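Local coordinates for protein Csc2 (Thermofilum pendens, PDB 4TXD) that probably binds CRISPR RNA as the Cas7-family subunit of a type I-D interference complex and carries a bound zinc ion, at residues A[107-112]-A[345-350]; A[114-119]-A[338-343]; A[142-147]-A[166-171]. All coordinates share one frame; numbering follows the deposited sequence.

Helix 94-115 supplies 107-112 to interaction 1 and, at its end, the start of 114-119 to interaction 2, which runs on into helix 118-134. Beyond that helix, the loop 142-147 meets 166-171 in interaction 3, closing the shortest of the three loops around the zinc ion. The chain then travels through much of the sheet before 338-343 returns to interaction 2, and 345-350, on helix 343-365, completes interaction 1. Thus interaction 3 nests inside interaction 2, and interaction 2 inside interaction 1. Interactions 2 and 3 do not touch, but interaction 1 meets both: Trp348 and Arg110 reach the zinc loop, while Tyr112 reaches the turn at Pro340.

Interaction 1. Residues A[107-112]-A[345-350]; sequences QLLREY and KDLWRS
The carbonyl oxygen of Leu109 and the indole nitrogen of Trp348 are joined by a water molecule, which donates to Leu109 O over 2.7 Å. It accepts from Trp348 NE1 at 3.0 Å, lying in the plane of the indole at its edge. No direct hydrogen bond crosses between 107-112 and 345-350, so this bridge is the polar link inside an otherwise apolar contact. The segment axes stay 11.8 Å apart at their closest, a wide spacing spanned by the large side chains. Tyr112, with CG anti to its own backbone nitrogen (chi1 170°), reaches across so that CE2 lies 3.8 Å from Trp348 CD1. The plane of the tyrosine ring is inclined at 42° to that of the five-membered ring of Trp348. At the far end of the tyrosine, OH lies 3.6 Å from Lys345 CB and is hydrogen-bonded to Pro340 O, which fixes the ring at its phenolic end as well as along its flank. Leu109 adds an apolar contact through a single methyl, CD2, which serves both neighbours: it is 3.9 Å from Trp348 NE1 and 4.1 Å from Leu347 CD2, the two leucine side chains crossing at about a right angle. Pro169 touches Leu109, Leu347 and Trp348, adding helix 169-174 to the cluster. Beyond the tyrosine, Trp348 also meets Trp144 edge-to-face and touches Cys168, with its side chain about 6 Å from the zinc ion. The whole is a steep helix-helix crossing, at -113° between the two segments, whose buried aromatic interface is continuous with the zinc-binding site of this Cas7-family protein.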
ATOM      1  N   GLN A 107      -1.316  11.479  -2.055  1.00 29.31           N
ATOM      2  CA  GLN A 107      -1.940  12.674  -1.477  1.00 25.88           C
ATOM      3  C   GLN A 107      -1.022  13.236  -0.396  1.00 22.75           C
ATOM      4  O   GLN A 107      -0.874  14.454  -0.271  1.00 28.70           O
ATOM      5  CB  GLN A 107      -3.340  12.354  -0.929  1.00 29.12           C
ATOM      6  CG  GLN A 107      -4.169  13.587  -0.523  1.00 34.97           C
ATOM      7  CD  GLN A 107      -4.340  14.598  -1.650  1.00 40.30           C
ATOM      8  OE1 GLN A 107      -4.449  14.238  -2.830  1.00 54.44           O
ATOM      9  NE2 GLN A 107      -4.350  15.878  -1.288  1.00 57.64           N
ATOM     10  N   LEU A 108      -0.381  12.354   0.364  1.00 22.28           N
ATOM     11  CA  LEU A 108       0.562  12.774   1.384  1.00 25.23           C
ATOM     12  C   LEU A 108       1.755  13.470   0.725  1.00 39.26           C
ATOM     13  O   LEU A 108       2.245  14.472   1.246  1.00 25.95           O
ATOM     14  CB  LEU A 108       1.019  11.585   2.232  1.00 24.29           C
ATOM     15  CG  LEU A 108      -0.087  10.953   3.099  1.00 26.37           C
ATOM     16  CD1 LEU A 108       0.425   9.713   3.781  1.00 22.13           C
ATOM     17  CD2 LEU A 108      -0.588  11.949   4.146  1.00 24.83           C
ATOM     18  N   LEU A 109       2.201  12.952  -0.423  1.00 29.62           N
ATOM     19  CA  LEU A 109       3.294  13.578  -1.182  1.00 31.23           C
ATOM     20  C   LEU A 109       2.911  14.961  -1.673  1.00 28.82           C
ATOM     21  O   LEU A 109       3.739  15.882  -1.683  1.00 28.87           O
ATOM     22  CB  LEU A 109       3.706  12.714  -2.385  1.00 21.72           C
ATOM     23  CG  LEU A 109       4.495  11.460  -2.033  1.00 28.21           C
ATOM     24  CD1 LEU A 109       4.548  10.496  -3.226  1.00 23.73           C
ATOM     25  CD2 LEU A 109       5.892  11.850  -1.560  1.00 22.04           C
ATOM     26  N   ARG A 110       1.664  15.103  -2.107  1.00 23.74           N
ATOM     27  CA  ARG A 110       1.180  16.405  -2.532  1.00 33.07           C
ATOM     28  C   ARG A 110       1.142  17.388  -1.361  1.00 34.74           C
ATOM     29  O   ARG A 110       1.489  18.561  -1.513  1.00 32.58           O
ATOM     30  CB  ARG A 110      -0.191  16.280  -3.168  1.00 28.95           C
ATOM     31  CG  ARG A 110      -0.149  15.769  -4.587  1.00 29.04           C
ATOM     32  CD  ARG A 110      -1.530  15.360  -5.043  1.00 32.78           C
ATOM     33  NE  ARG A 110      -1.537  14.902  -6.427  1.00 33.79           N
ATOM     34  CZ  ARG A 110      -2.492  14.136  -6.949  1.00 50.09           C
ATOM     35  NH1 ARG A 110      -3.506  13.730  -6.190  1.00 35.90           N
ATOM     36  NH2 ARG A 110      -2.428  13.765  -8.224  1.00 34.68           N
ATOM     37  N   GLU A 111       0.749  16.907  -0.189  1.00 29.74           N
ATOM     38  CA  GLU A 111       0.711  17.765   0.991  1.00 35.55           C
ATOM     39  C   GLU A 111       2.112  18.103   1.486  1.00 31.08           C
ATOM     40  O   GLU A 111       2.340  19.186   2.039  1.00 31.55           O
ATOM     41  CB  GLU A 111      -0.113  17.110   2.100  1.00 30.50           C
ATOM     42  CG  GLU A 111      -1.611  17.118   1.768  1.00 26.81           C
ATOM     43  CD  GLU A 111      -2.472  16.450   2.831  1.00 32.83           C
ATOM     44  OE1 GLU A 111      -1.947  16.053   3.904  1.00 31.64           O
ATOM     45  OE2 GLU A 111      -3.686  16.327   2.572  1.00 33.55           O
ATOM     46  N   TYR A 112       3.053  17.183   1.290  1.00 31.81           N
ATOM     47  CA  TYR A 112       4.443  17.462   1.617  1.00 33.90           C
ATOM     48  C   TYR A 112       4.922  18.606   0.746  1.00 35.64           C
ATOM     49  O   TYR A 112       5.507  19.583   1.237  1.00 29.34           O
ATOM     50  CB  TYR A 112       5.329  16.235   1.417  1.00 33.37           C
ATOM     51  CG  TYR A 112       6.806  16.561   1.517  1.00 32.67           C
ATOM     52  CD1 TYR A 112       7.406  16.758   2.755  1.00 28.89           C
ATOM     53  CD2 TYR A 112       7.599  16.672   0.371  1.00 28.46           C
ATOM     54  CE1 TYR A 112       8.757  17.061   2.861  1.00 26.96           C
ATOM     55  CE2 TYR A 112       8.957  16.973   0.469  1.00 23.23           C
ATOM     56  CZ  TYR A 112       9.526  17.172   1.714  1.00 32.21           C
ATOM     57  OH  TYR A 112      10.865  17.477   1.829  1.00 28.56           O
ATOM     58  N   LYS A 345      11.194  13.857   3.395  1.00 28.50           N
ATOM     59  CA  LYS A 345      12.417  14.273   2.730  1.00 30.70           C
ATOM     60  C   LYS A 345      13.293  13.046   2.503  1.00 25.36           C
ATOM     61  O   LYS A 345      13.837  12.843   1.416  1.00 29.91           O
ATOM     62  CB  LYS A 345      13.162  15.331   3.553  1.00 31.46           C
ATOM     63  CG  LYS A 345      14.337  15.978   2.814  1.00 28.60           C
ATOM     64  CD  LYS A 345      15.090  16.943   3.737  1.00 31.24           C
ATOM     65  CE  LYS A 345      16.278  17.599   3.034  1.00 43.10           C
ATOM     66  NZ  LYS A 345      17.029  18.541   3.926  1.00 37.18           N
ATOM     67  N   ASP A 346      13.419  12.220   3.530  1.00 19.57           N
ATOM     68  CA  ASP A 346      14.223  11.022   3.408  1.00 25.24           C
ATOM     69  C   ASP A 346      13.555  10.027   2.461  1.00 26.00           C
ATOM     70  O   ASP A 346      14.236   9.267   1.775  1.00 24.78           O
ATOM     71  CB  ASP A 346      14.464  10.412   4.772  1.00 29.27           C
ATOM     72  CG  ASP A 346      15.214  11.354   5.686  1.00 51.50           C
ATOM     73  OD1 ASP A 346      16.253  11.887   5.249  1.00 38.95           O
ATOM     74  OD2 ASP A 346      14.751  11.586   6.819  1.00 42.12           O
ATOM     75  N   LEU A 347      12.228  10.068   2.408  1.00 24.46           N
ATOM     76  CA  LEU A 347      11.476   9.238   1.474  1.00 27.52           C
ATOM     77  C   LEU A 347      11.807   9.607   0.027  1.00 30.26           C
ATOM     78  O   LEU A 347      12.021   8.742  -0.825  1.00 23.84           O
ATOM     79  CB  LEU A 347       9.974   9.379   1.720  1.00 24.59           C
ATOM     80  CG  LEU A 347       9.065   8.559   0.799  1.00 23.54           C
ATOM     81  CD1 LEU A 347       9.248   7.044   1.026  1.00 21.87           C
ATOM     82  CD2 LEU A 347       7.586   9.002   0.934  1.00 21.85           C
ATOM     83  N   TRP A 348      11.830  10.888  -0.257  1.00 25.74           N
ATOM     84  CA  TRP A 348      12.169  11.370  -1.583  1.00 29.54           C
ATOM     85  C   TRP A 348      13.636  11.037  -1.925  1.00 30.02           C
ATOM     86  O   TRP A 348      13.919  10.554  -2.979  1.00 24.94           O
ATOM     87  CB  TRP A 348      11.893  12.854  -1.704  1.00 26.43           C
ATOM     88  CG  TRP A 348      10.663  13.278  -2.369  1.00 24.92           C
ATOM     89  CD1 TRP A 348       9.677  13.990  -1.822  1.00 21.60           C
ATOM     90  CD2 TRP A 348      10.296  13.089  -3.731  1.00 28.83           C
ATOM     91  NE1 TRP A 348       8.717  14.251  -2.714  1.00 21.36           N
ATOM     92  CE2 TRP A 348       9.066  13.707  -3.908  1.00 26.11           C
ATOM     93  CE3 TRP A 348      10.886  12.454  -4.819  1.00 25.55           C
ATOM     94  CZ2 TRP A 348       8.422  13.719  -5.109  1.00 26.31           C
ATOM     95  CZ3 TRP A 348      10.244  12.461  -5.987  1.00 25.11           C
ATOM     96  CH2 TRP A 348       9.026  13.079  -6.141  1.00 27.85           C
ATOM     97  N   ARG A 349      14.542  11.268  -0.997  1.00 23.19           N
ATOM     98  CA  ARG A 349      15.940  10.845  -1.178  1.00 26.43           C
ATOM     99  C   ARG A 349      16.037   9.363  -1.544  1.00 30.26           C
ATOM    100  O   ARG A 349      16.796   8.978  -2.434  1.00 24.11           O
ATOM    101  CB  ARG A 349      16.771  11.090   0.089  1.00 30.69           C
ATOM    102  CG  ARG A 349      17.191  12.541   0.349  1.00 43.11           C
ATOM    103  CD  ARG A 349      17.859  12.684   1.729  1.00 36.71           C
ATOM    104  NE  ARG A 349      18.928  11.710   1.914  1.00 37.88           N
ATOM    105  CZ  ARG A 349      18.943  10.757   2.847  1.00 47.25           C
ATOM    106  NH1 ARG A 349      17.955  10.645   3.722  1.00 47.37           N
ATOM    107  NH2 ARG A 349      19.961   9.914   2.912  1.00 46.78           N
ATOM    108  N   SER A 350      15.272   8.534  -0.841  1.00 22.57           N
ATOM    109  CA  SER A 350      15.258   7.093  -1.092  1.00 24.95           C
ATOM    110  C   SER A 350      14.676   6.753  -2.469  1.00 25.51           C
ATOM    111  O   SER A 350      15.133   5.822  -3.144  1.00 25.70           O
ATOM    112  CB  SER A 350      14.457   6.381  -0.002  1.00 23.49           C
ATOM    113  OG  SER A 350      14.685   4.991  -0.024  1.00 25.81           O
TER
HETATM  114  O   HOH W   1       6.106  15.766  -3.010  1.00 24.55           O

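Interaction 2. Residues A[114-119]-A[338-343]; sequences DSLDEV and KDPNGL
This is a surface contact between a beta turn and a helix junction: the loop leading into helix 343-365 lies against the break between helix 94-115 and helix 118-134. The backbones come close, with Ser115 CA 5.3 Å from Lys338 CA, and no hydrogen bond passes between the segments. Ser115 and Pro340 carry most of the buried surface. With chi1 at 84°, the serine turns OG back toward its own helix, where it is hydrogen-bonded to Tyr112 O, while also approaching Lys338 O. Pro340 presents its ring to the junction, CG lying 3.5 Å from Ser115 O. Alongside, Leu116 CD2 packs 3.8 Å from Pro340 CB, the leucine and proline side chains running side by side but pointing opposite ways. Next along the chain, Asp117 is the N-cap of helix 118-134, OD1 accepting from Ser120 N and, weakly, from Val119 N. The opposing loop is shaped by a type I turn from Asp339 to Gly342, closed by Gly342 N to Asp339 O at 2.8 Å. An Asx turn reinforces it: Asn341 N donates to Asp339 OD1 over 3.0 Å, meeting that oxygen from above the carboxylate plane.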
ATOM      1  N   ASP A 114       3.242  20.909  -0.688  1.00 31.64           N
ATOM      2  CA  ASP A 114       2.597  22.175  -0.357  1.00 32.69           C
ATOM      3  C   ASP A 114       3.017  22.722   0.999  1.00 31.03           C
ATOM      4  O   ASP A 114       2.673  23.841   1.348  1.00 38.43           O
ATOM      5  CB  ASP A 114       1.085  22.008  -0.411  1.00 33.83           C
ATOM      6  CG  ASP A 114       0.589  21.794  -1.815  1.00 39.65           C
ATOM      7  OD1 ASP A 114       1.348  22.106  -2.757  1.00 43.52           O
ATOM      8  OD2 ASP A 114      -0.552  21.323  -1.981  1.00 42.74           O
ATOM      9  N   SER A 115       3.758  21.933   1.762  1.00 26.05           N
ATOM     10  CA  SER A 115       4.294  22.404   3.024  1.00 34.93           C
ATOM     11  C   SER A 115       5.644  23.113   2.845  1.00 44.47           C
ATOM     12  O   SER A 115       6.130  23.743   3.775  1.00 31.51           O
ATOM     13  CB  SER A 115       4.456  21.248   3.998  1.00 36.90           C
ATOM     14  OG  SER A 115       5.685  20.566   3.778  1.00 40.51           O
ATOM     15  N   LEU A 116       6.251  23.013   1.664  1.00 30.84           N
ATOM     16  CA  LEU A 116       7.602  23.557   1.460  1.00 32.50           C
ATOM     17  C   LEU A 116       7.623  25.097   1.404  1.00 38.31           C
ATOM     18  O   LEU A 116       6.708  25.718   0.853  1.00 36.57           O
ATOM     19  CB  LEU A 116       8.219  22.982   0.175  1.00 30.37           C
ATOM     20  CG  LEU A 116       8.173  21.453   0.045  1.00 27.08           C
ATOM     21  CD1 LEU A 116       8.742  21.011  -1.307  1.00 30.02           C
ATOM     22  CD2 LEU A 116       8.911  20.765   1.208  1.00 23.05           C
ATOM     23  N   ASP A 117       8.663  25.704   1.979  1.00 36.87           N
ATOM     24  CA  ASP A 117       8.911  27.142   1.784  1.00 40.64           C
ATOM     25  C   ASP A 117       9.918  27.298   0.648  1.00 44.35           C
ATOM     26  O   ASP A 117      10.209  26.316  -0.041  1.00 34.71           O
ATOM     27  CB  ASP A 117       9.408  27.817   3.070  1.00 34.84           C
ATOM     28  CG  ASP A 117      10.619  27.124   3.679  1.00 44.69           C
ATOM     29  OD1 ASP A 117      11.467  26.590   2.931  1.00 34.73           O
ATOM     30  OD2 ASP A 117      10.733  27.117   4.924  1.00 39.02           O
ATOM     31  N   GLU A 118      10.472  28.486   0.456  1.00 30.21           N
ATOM     32  CA  GLU A 118      11.377  28.661  -0.666  1.00 31.38           C
ATOM     33  C   GLU A 118      12.629  27.868  -0.509  1.00 24.31           C
ATOM     34  O   GLU A 118      13.191  27.448  -1.467  1.00 36.68           O
ATOM     35  CB  GLU A 118      11.755  30.113  -0.951  1.00 35.73           C
ATOM     36  CG  GLU A 118      11.317  31.159   0.031  1.00 59.72           C
ATOM     37  CD  GLU A 118      11.890  31.007   1.415  1.00 43.35           C
ATOM     38  OE1 GLU A 118      12.896  31.634   1.751  1.00 41.90           O
ATOM     39  OE2 GLU A 118      11.269  30.305   2.164  1.00 37.73           O
ATOM     40  N   VAL A 119      13.061  27.677   0.712  1.00 26.32           N
ATOM     41  CA  VAL A 119      14.297  27.005   0.956  1.00 26.91           C
ATOM     42  C   VAL A 119      14.158  25.528   0.638  1.00 43.48           C
ATOM     43  O   VAL A 119      14.964  24.958  -0.051  1.00 31.80           O
ATOM     44  CB  VAL A 119      14.758  27.164   2.386  1.00 28.25           C
ATOM     45  CG1 VAL A 119      16.029  26.396   2.612  1.00 26.61           C
ATOM     46  CG2 VAL A 119      14.944  28.627   2.721  1.00 32.41           C
ATOM     47  N   LYS A 338       4.106  16.875   6.749  1.00 33.36           N
ATOM     48  CA  LYS A 338       4.054  18.293   6.393  1.00 38.13           C
ATOM     49  C   LYS A 338       5.292  19.051   6.888  1.00 33.42           C
ATOM     50  O   LYS A 338       5.368  20.273   6.789  1.00 40.58           O
ATOM     51  CB  LYS A 338       2.778  18.937   6.947  1.00 37.96           C
ATOM     52  CG  LYS A 338       1.541  18.617   6.125  1.00 38.90           C
ATOM     53  CD  LYS A 338       0.296  19.305   6.673  1.00 47.01           C
ATOM     54  CE  LYS A 338      -0.875  19.157   5.705  1.00 56.65           C
ATOM     55  NZ  LYS A 338      -2.167  19.622   6.292  1.00 59.86           N
ATOM     56  N   ASP A 339       6.251  18.311   7.429  1.00 31.06           N
ATOM     57  CA  ASP A 339       7.533  18.875   7.833  1.00 34.46           C
ATOM     58  C   ASP A 339       8.505  18.761   6.659  1.00 35.56           C
ATOM     59  O   ASP A 339       8.900  17.655   6.289  1.00 29.97           O
ATOM     60  CB  ASP A 339       8.068  18.145   9.071  1.00 27.64           C
ATOM     61  CG  ASP A 339       9.471  18.593   9.478  1.00 34.75           C
ATOM     62  OD1 ASP A 339      10.033  19.523   8.861  1.00 36.50           O
ATOM     63  OD2 ASP A 339      10.017  17.994  10.427  1.00 35.73           O
ATOM     64  N   PRO A 340       8.904  19.906   6.081  1.00 43.10           N
ATOM     65  CA  PRO A 340       9.783  19.939   4.900  1.00 29.01           C
ATOM     66  C   PRO A 340      11.057  19.133   5.093  1.00 27.54           C
ATOM     67  O   PRO A 340      11.633  18.651   4.128  1.00 31.10           O
ATOM     68  CB  PRO A 340      10.087  21.434   4.739  1.00 38.81           C
ATOM     69  CG  PRO A 340       8.863  22.106   5.293  1.00 37.40           C
ATOM     70  CD  PRO A 340       8.504  21.263   6.499  1.00 35.35           C
ATOM     71  N   ASN A 341      11.482  18.964   6.333  1.00 26.23           N
ATOM     72  CA  ASN A 341      12.688  18.216   6.595  1.00 24.13           C
ATOM     73  C   ASN A 341      12.441  16.970   7.430  1.00 30.83           C
ATOM     74  O   ASN A 341      13.375  16.400   7.997  1.00 33.51           O
ATOM     75  CB  ASN A 341      13.715  19.129   7.271  1.00 36.44           C
ATOM     76  CG  ASN A 341      14.067  20.319   6.410  1.00 44.89           C
ATOM     77  OD1 ASN A 341      14.699  20.169   5.364  1.00 37.99           O
ATOM     78  ND2 ASN A 341      13.641  21.506   6.826  1.00 46.52           N
ATOM     79  N   GLY A 342      11.186  16.526   7.479  1.00 31.79           N
ATOM     80  CA  GLY A 342      10.855  15.294   8.176  1.00 32.73           C
ATOM     81  C   GLY A 342      11.049  14.046   7.319  1.00 43.23           C
ATOM     82  O   GLY A 342      11.786  14.063   6.331  1.00 33.55           O
ATOM     83  N   LEU A 343      10.382  12.961   7.703  1.00 30.13           N
ATOM     84  CA  LEU A 343      10.512  11.674   7.010  1.00 28.19           C
ATOM     85  C   LEU A 343      10.318  11.731   5.484  1.00 22.59           C
ATOM     86  O   LEU A 343      10.967  10.978   4.754  1.00 29.11           O
ATOM     87  CB  LEU A 343       9.519  10.659   7.591  1.00 31.33           C
ATOM     88  CG  LEU A 343       9.565   9.274   6.933  1.00 29.87           C
ATOM     89  CD1 LEU A 343      10.341   8.301   7.809  1.00 33.71           C
ATOM     90  CD2 LEU A 343       8.168   8.758   6.630  1.00 37.92           C
TER

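Interaction 3. Residues A[142-147]-A[166-171]; sequences EEWNCT and GFCPHC. With ZN (zinc ion), chain B.
A loop that is extended from Glu143 on, 142-147, runs up to the bend where 166-171 enters helix 169-174, bringing Cys146 CA to 7.5 Å from Cys168 CA. The zinc ion spans this gap in a three-cysteine, one-aspartate site built on a CxxC motif. Cys168 is the N-cap residue of the helix, and its torsion (chi1 88°) lets SG accept a weak bond from Cys171 N. Gly166 N donates, again weakly, to Cys171 SG; such bonds probably ease the negative charge on the thiolates. Trp144 packs CZ2 3.7 Å from Cys168 CB, and Cys168 SG lies in the indole plane at its edge. Trp144 NE1 is hydrogen-bonded to Asp165 OD2, a second-shell hold on that metal ligand. His170 flanks the site without binding the metal: Cys171 SG sits over one ring face, toward the rim, and ND1 is hydrogen-bonded to Arg102. On its other nitrogen, His170 NE2 is 3.3 Å from Cys146 SG and donates weakly to Thr147 O, a residue whose position is poorly ordered. Cys146 SG binds the metal from the loop at 2.2 Å; Cys168 SG binds at the same distance and Cys171 SG at 2.4 Å, with Asp165 OD1 completing the set.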
ATOM      1  N   GLU A 142       9.272  21.869 -12.435  1.00 42.29           N
ATOM      2  CA  GLU A 142       9.614  22.322 -11.097  1.00 47.32           C
ATOM      3  C   GLU A 142       8.402  22.317 -10.186  1.00 36.64           C
ATOM      4  O   GLU A 142       8.527  22.216  -9.009  1.00 43.29           O
ATOM      5  CB  GLU A 142      10.232  23.707 -11.131  1.00 57.56           C
ATOM      6  CG  GLU A 142      11.607  23.758 -11.774  1.00 62.88           C
ATOM      7  CD  GLU A 142      12.249  25.136 -11.679  1.00 69.03           C
ATOM      8  OE1 GLU A 142      11.567  26.096 -11.316  1.00 53.08           O
ATOM      9  OE2 GLU A 142      13.439  25.241 -11.984  1.00 63.35           O
ATOM     10  N   GLU A 143       7.226  22.435 -10.759  1.00 43.89           N
ATOM     11  CA  GLU A 143       5.993  22.183 -10.017  1.00 50.00           C
ATOM     12  C   GLU A 143       5.731  20.685 -10.041  1.00 39.90           C
ATOM     13  O   GLU A 143       5.175  20.184 -11.010  1.00 34.16           O
ATOM     14  CB  GLU A 143       4.808  22.942 -10.624  1.00 42.76           C
ATOM     15  CG  GLU A 143       5.067  24.424 -10.830  1.00 61.41           C
ATOM     16  CD  GLU A 143       5.881  25.023  -9.702  1.00 65.49           C
ATOM     17  OE1 GLU A 143       5.368  25.072  -8.562  1.00 66.41           O
ATOM     18  OE2 GLU A 143       7.040  25.427  -9.956  1.00 59.30           O
ATOM     19  N   TRP A 144       6.128  19.969  -9.002  1.00 39.67           N
ATOM     20  CA  TRP A 144       5.980  18.525  -9.004  1.00 41.07           C
ATOM     21  C   TRP A 144       4.549  18.032  -8.901  1.00 44.68           C
ATOM     22  O   TRP A 144       3.791  18.492  -8.107  1.00 34.13           O
ATOM     23  CB  TRP A 144       6.839  17.825  -7.949  1.00 38.26           C
ATOM     24  CG  TRP A 144       6.636  16.350  -7.951  1.00 37.53           C
ATOM     25  CD1 TRP A 144       7.200  15.447  -8.774  1.00 36.47           C
ATOM     26  CD2 TRP A 144       5.712  15.638  -7.158  1.00 40.24           C
ATOM     27  NE1 TRP A 144       6.728  14.204  -8.517  1.00 31.21           N
ATOM     28  CE2 TRP A 144       5.799  14.290  -7.529  1.00 39.87           C
ATOM     29  CE3 TRP A 144       4.825  15.999  -6.159  1.00 28.05           C
ATOM     30  CZ2 TRP A 144       5.041  13.318  -6.929  1.00 30.39           C
ATOM     31  CZ3 TRP A 144       4.086  15.041  -5.580  1.00 36.81           C
ATOM     32  CH2 TRP A 144       4.191  13.711  -5.958  1.00 34.00           C
ATOM     33  N   ASN A 145       4.254  17.015  -9.686  1.00 38.35           N
ATOM     34  CA  ASN A 145       3.053  16.246  -9.442  1.00 31.20           C
ATOM     35  C   ASN A 145       3.204  14.889 -10.101  1.00 43.46           C
ATOM     36  O   ASN A 145       4.038  14.714 -10.992  1.00 40.78           O
ATOM     37  CB  ASN A 145       1.808  16.974  -9.965  1.00 45.64           C
ATOM     38  CG  ASN A 145       0.516  16.428  -9.370  1.00 41.12           C
ATOM     39  OD1 ASN A 145       0.509  15.852  -8.279  1.00 39.32           O
ATOM     40  ND2 ASN A 145      -0.582  16.605 -10.092  1.00 36.82           N
ATOM     41  N   CYS A 146       2.419  13.930  -9.632  1.00 42.02           N
ATOM     42  CA  CYS A 146       2.344  12.621 -10.257  1.00 42.99           C
ATOM     43  C   CYS A 146       0.885  12.181 -10.207  1.00 52.01           C
ATOM     44  O   CYS A 146       0.101  12.675  -9.396  1.00 39.67           O
ATOM     45  CB  CYS A 146       3.270  11.614  -9.553  1.00 30.92           C
ATOM     46  SG  CYS A 146       3.516   9.996 -10.418  1.00 32.45           S
ATOM     47  N   THR A 147       0.522  11.252 -11.044  1.00 41.61           N
ATOM     48  CA  THR A 147      -0.797  10.701 -10.931  1.00 63.16           C
ATOM     49  C   THR A 147      -0.750   9.299 -10.407  1.00 69.27           C
ATOM     50  O   THR A 147       0.302   8.726 -10.232  1.00 68.06           O
ATOM     51  CB  THR A 147      -1.492  10.637 -12.259  1.00 58.13           C
ATOM     52  OG1 THR A 147      -2.762  10.066 -12.033  1.00 82.48           O
ATOM     53  CG2 THR A 147      -0.738   9.777 -13.213  1.00 40.18           C
ATOM     54  N   GLY A 166       7.414   8.032 -12.770  1.00 30.32           N
ATOM     55  CA  GLY A 166       8.319   6.930 -12.719  1.00 26.04           C
ATOM     56  C   GLY A 166       9.465   7.065 -11.760  1.00 30.00           C
ATOM     57  O   GLY A 166      10.322   6.235 -11.754  1.00 26.38           O
ATOM     58  N   PHE A 167       9.477   8.117 -10.954  1.00 21.57           N
ATOM     59  CA  PHE A 167      10.540   8.272  -9.996  1.00 16.97           C
ATOM     60  C   PHE A 167      10.127   8.700  -8.589  1.00 21.40           C
ATOM     61  O   PHE A 167      10.913   8.690  -7.721  1.00 23.00           O
ATOM     62  CB  PHE A 167      11.636   9.179 -10.533  1.00 21.13           C
ATOM     63  CG  PHE A 167      11.217  10.592 -10.719  1.00 24.96           C
ATOM     64  CD1 PHE A 167      11.248  11.459  -9.680  1.00 24.61           C
ATOM     65  CD2 PHE A 167      10.788  11.041 -11.914  1.00 26.00           C
ATOM     66  CE1 PHE A 167      10.867  12.754  -9.838  1.00 26.69           C
ATOM     67  CE2 PHE A 167      10.400  12.338 -12.086  1.00 29.48           C
ATOM     68  CZ  PHE A 167      10.435  13.201 -11.039  1.00 26.46           C
ATOM     69  N   CYS A 168       8.877   9.064  -8.414  1.00 26.04           N
ATOM     70  CA  CYS A 168       8.386   9.435  -7.116  1.00 22.43           C
ATOM     71  C   CYS A 168       8.161   8.229  -6.226  1.00 27.54           C
ATOM     72  O   CYS A 168       8.123   7.134  -6.669  1.00 23.31           O
ATOM     73  CB  CYS A 168       7.145  10.287  -7.236  1.00 24.52           C
ATOM     74  SG  CYS A 168       5.608   9.390  -7.330  1.00 28.25           S
ATOM     75  N   PRO A 169       8.066   8.553  -4.869  1.00 24.01           N
ATOM     76  CA  PRO A 169       7.913   7.398  -3.992  1.00 21.92           C
ATOM     77  C   PRO A 169       6.749   6.453  -4.307  1.00 21.78           C
ATOM     78  O   PRO A 169       6.904   5.304  -4.140  1.00 23.52           O
ATOM     79  CB  PRO A 169       7.717   8.023  -2.624  1.00 25.12           C
ATOM     80  CG  PRO A 169       8.531   9.246  -2.650  1.00 23.60           C
ATOM     81  CD  PRO A 169       8.181   9.798  -3.955  1.00 19.48           C
ATOM     82  N   HIS A 170       5.622   6.944  -4.747  1.00 18.66           N
ATOM     83  CA  HIS A 170       4.536   6.036  -5.002  1.00 25.31           C
ATOM     84  C   HIS A 170       4.817   5.185  -6.227  1.00 24.21           C
ATOM     85  O   HIS A 170       4.511   4.052  -6.234  1.00 24.14           O
ATOM     86  CB  HIS A 170       3.169   6.718  -5.018  1.00 24.19           C
ATOM     87  CG  HIS A 170       2.663   7.053  -6.368  1.00 26.92           C
ATOM     88  ND1 HIS A 170       2.122   6.118  -7.209  1.00 35.44           N
ATOM     89  CD2 HIS A 170       2.620   8.221  -7.032  1.00 35.30           C
ATOM     90  CE1 HIS A 170       1.761   6.694  -8.330  1.00 40.62           C
ATOM     91  NE2 HIS A 170       2.061   7.971  -8.252  1.00 34.11           N
ATOM     92  N   CYS A 171       5.459   5.754  -7.221  1.00 22.02           N
ATOM     93  CA  CYS A 171       5.853   4.980  -8.382  1.00 25.73           C
ATOM     94  C   CYS A 171       6.872   3.916  -8.061  1.00 20.38           C
ATOM     95  O   CYS A 171       6.723   2.816  -8.458  1.00 26.31           O
ATOM     96  CB  CYS A 171       6.385   5.873  -9.484  1.00 29.47           C
ATOM     97  SG  CYS A 171       5.171   6.830 -10.369  1.00 27.70           S
TER
HETATM   98 ZN    ZN B 401       5.286   9.040  -9.476  0.82 27.41          ZN